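Local atomic coordinates of rhusiopathiae surface protein B (PDB entry 3V10), a protein that is a cell-wall-anchored surface adhesin that probably binds collagen through its N-terminal region of two Ig-like domains, most likely by the collagen hug mechanism. Residues N6-F10 and D36-G40. Sequence-based numbering, arbitrary orientation.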
ATOM      1  N   ASN A   6       2.000  -1.074  28.820  1.00 16.84           N
ATOM      2  CA  ASN A   6       0.840  -0.509  29.490  1.00 18.06           C
ATOM      3  C   ASN A   6       1.147   0.675  30.396  1.00 18.83           C
ATOM      4  O   ASN A   6       0.287   1.113  31.159  1.00 21.62           O
ATOM      5  CB  ASN A   6       0.100  -1.596  30.258  1.00 18.86           C
ATOM      6  CG  ASN A   6      -0.538  -2.610  29.331  1.00 20.60           C
ATOM      7  OD1 ASN A   6      -1.428  -2.277  28.541  1.00 22.45           O
ATOM      8  ND2 ASN A   6      -0.080  -3.847  29.407  1.00 19.36           N
ATOM      9  N   GLU A   7       2.371   1.188  30.301  1.00 17.17           N
ATOM     10  CA  GLU A   7       2.785   2.356  31.082  1.00 16.46           C
ATOM     11  C   GLU A   7       2.246   3.616  30.405  1.00 17.84           C
ATOM     12  O   GLU A   7       1.972   3.611  29.204  1.00 15.86           O
ATOM     13  CB  GLU A   7       4.308   2.436  31.154  1.00 16.63           C
ATOM     14  CG  GLU A   7       4.940   1.436  32.087  1.00 16.00           C
ATOM     15  CD  GLU A   7       4.521   1.668  33.527  1.00 20.27           C
ATOM     16  OE1 GLU A   7       3.422   1.225  33.904  1.00 22.43           O
ATOM     17  OE2 GLU A   7       5.284   2.308  34.275  1.00 22.99           O
ATOM     18  N   ALA A   8       2.120   4.700  31.171  1.00 16.26           N
ATOM     19  CA  ALA A   8       1.593   5.959  30.651  1.00 14.82           C
ATOM     20  C   ALA A   8       2.661   6.867  30.044  1.00 15.23           C
ATOM     21  O   ALA A   8       2.789   8.026  30.438  1.00 15.23           O
ATOM     22  CB  ALA A   8       0.853   6.701  31.760  1.00 16.30           C
ATOM     23  N   ILE A   9       3.414   6.350  29.077  1.00 14.25           N
ATOM     24  CA  ILE A   9       4.473   7.128  28.430  1.00 13.26           C
ATOM     25  C   ILE A   9       4.092   7.596  27.031  1.00 13.56           C
ATOM     26  O   ILE A   9       4.873   8.285  26.368  1.00 15.04           O
ATOM     27  CB  ILE A   9       5.798   6.319  28.312  1.00 13.04           C
ATOM     28  CG1 ILE A   9       5.556   5.009  27.559  1.00 12.38           C
ATOM     29  CG2 ILE A   9       6.361   6.037  29.692  1.00 14.22           C
ATOM     30  CD1 ILE A   9       6.822   4.360  27.048  1.00 11.21           C
ATOM     31  N   PHE A  10       2.888   7.242  26.595  1.00 13.78           N
ATOM     32  CA  PHE A  10       2.419   7.606  25.266  1.00 14.79           C
ATOM     33  C   PHE A  10       1.626   8.904  25.257  1.00 16.78           C
ATOM     34  O   PHE A  10       0.505   8.980  25.771  1.00 17.27           O
ATOM     35  CB  PHE A  10       1.621   6.436  24.700  1.00 14.29           C
ATOM     36  CG  PHE A  10       2.373   5.136  24.777  1.00 13.81           C
ATOM     37  CD1 PHE A  10       2.185   4.266  25.847  1.00 14.71           C
ATOM     38  CD2 PHE A  10       3.347   4.827  23.830  1.00 13.71           C
ATOM     39  CE1 PHE A  10       2.959   3.112  25.975  1.00 12.82           C
ATOM     40  CE2 PHE A  10       4.124   3.679  23.951  1.00 11.47           C
ATOM     41  CZ  PHE A  10       3.931   2.820  25.023  1.00 12.60           C
ATOM     42  N   ASP A  36       9.920  10.037  27.977  1.00 18.38           N
ATOM     43  CA  ASP A  36      10.354   9.489  29.251  1.00 18.53           C
ATOM     44  C   ASP A  36       9.566  10.011  30.453  1.00 18.29           C
ATOM     45  O   ASP A  36      10.054   9.965  31.581  1.00 18.76           O
ATOM     46  CB  ASP A  36      11.847   9.754  29.461  1.00 20.11           C
ATOM     47  CG  ASP A  36      12.226  11.199  29.199  1.00 21.73           C
ATOM     48  OD1 ASP A  36      11.346  12.079  29.286  1.00 23.80           O
ATOM     49  OD2 ASP A  36      13.412  11.450  28.916  1.00 26.68           O
ATOM     50  N   MET A  37       8.361  10.521  30.213  1.00 17.10           N
ATOM     51  CA  MET A  37       7.519  11.003  31.307  1.00 19.01           C
ATOM     52  C   MET A  37       6.402   9.987  31.501  1.00 18.37           C
ATOM     53  O   MET A  37       5.525   9.842  30.646  1.00 17.78           O
ATOM     54  CB  MET A  37       6.907  12.373  30.991  1.00 20.22           C
ATOM     55  CG  MET A  37       7.866  13.549  31.097  1.00 19.69           C
ATOM     56  SD  MET A  37       8.836  13.582  32.628  1.00 23.44           S
ATOM     57  CE  MET A  37       7.627  13.559  33.843  1.00  1.10           C
ATOM     58  N   ASN A  38       6.445   9.274  32.620  1.00 17.68           N
ATOM     59  CA  ASN A  38       5.438   8.259  32.913  1.00 17.98           C
ATOM     60  C   ASN A  38       4.562   8.668  34.095  1.00 18.20           C
ATOM     61  O   ASN A  38       4.990   8.609  35.249  1.00 17.95           O
ATOM     62  CB  ASN A  38       6.132   6.921  33.190  1.00 17.77           C
ATOM     63  CG  ASN A  38       5.154   5.807  33.472  1.00 19.00           C
ATOM     64  OD1 ASN A  38       3.995   5.864  33.065  1.00 20.13           O
ATOM     65  ND2 ASN A  38       5.620   4.774  34.163  1.00 20.91           N
ATOM     66  N   ASN A  39       3.331   9.080  33.803  1.00 17.76           N
ATOM     67  CA  ASN A  39       2.409   9.516  34.845  1.00 19.80           C
ATOM     68  C   ASN A  39       3.001  10.691  35.622  1.00 18.45           C
ATOM     69  O   ASN A  39       2.876  10.777  36.845  1.00 19.17           O
ATOM     70  CB  ASN A  39       2.090   8.356  35.795  1.00 21.06           C
ATOM     71  CG  ASN A  39       0.767   7.690  35.474  1.00 23.84           C
ATOM     72  OD1 ASN A  39       0.602   6.487  35.671  1.00 26.08           O
ATOM     73  ND2 ASN A  39      -0.191   8.475  34.989  1.00 23.24           N
ATOM     74  N   GLY A  40       3.650  11.593  34.896  1.00 18.02           N
ATOM     75  CA  GLY A  40       4.241  12.761  35.521  1.00 15.43           C
ATOM     76  C   GLY A  40       5.563  12.487  36.206  1.00 16.29           C
ATOM     77  O   GLY A  40       6.115  13.370  36.862  1.00 12.78           O
TER
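The backbones come closest where Ile9 faces Asn38, with CA atoms 4.7 Å apart, as an inverse gamma turn centred on Ala8 meets the small beta-hairpin of strands 37-38 and 41-42. This surface contact lies at one end of an Ig-like domain of the DEv-IgG type. Ile9 is backbone-bonded to Ser35, beside the antiparallel pair 10-16 and 28-35. In the gamma turn, Ile9 N makes a weak bond to Glu7 O (3.1 Å). Asn39 and Gly40 both have positive phi, as a type I' turn requires, and these two residue types tolerate that conformation well.

Asn38 carries the contact. Its chi1 of -179° carries CG away from the backbone N, and the amide reaches the gamma turn, where it can offer an acceptor and a donor together. OD1 takes a weak, bent bond from Ala8 N (2.9 Å, 125° at the hydrogen). ND2 donates to Glu7 OE2, although the modelled 2.5 Å is too short to trust in detail. Glu7 bends at chi2 to bring its carboxylate there, the two flat groups lying steeply across each other; OE2 also forms a long, weak ion pair with Lys2. Ala8 is small enough to sit close to both asparagines, its CB 3.8 Å from Asn39 ND2. Alongside the polar pairs, the buried, branched Ile9 supplies apolar packing: its CG2 methyl rests 3.6 Å from Asn38 CB.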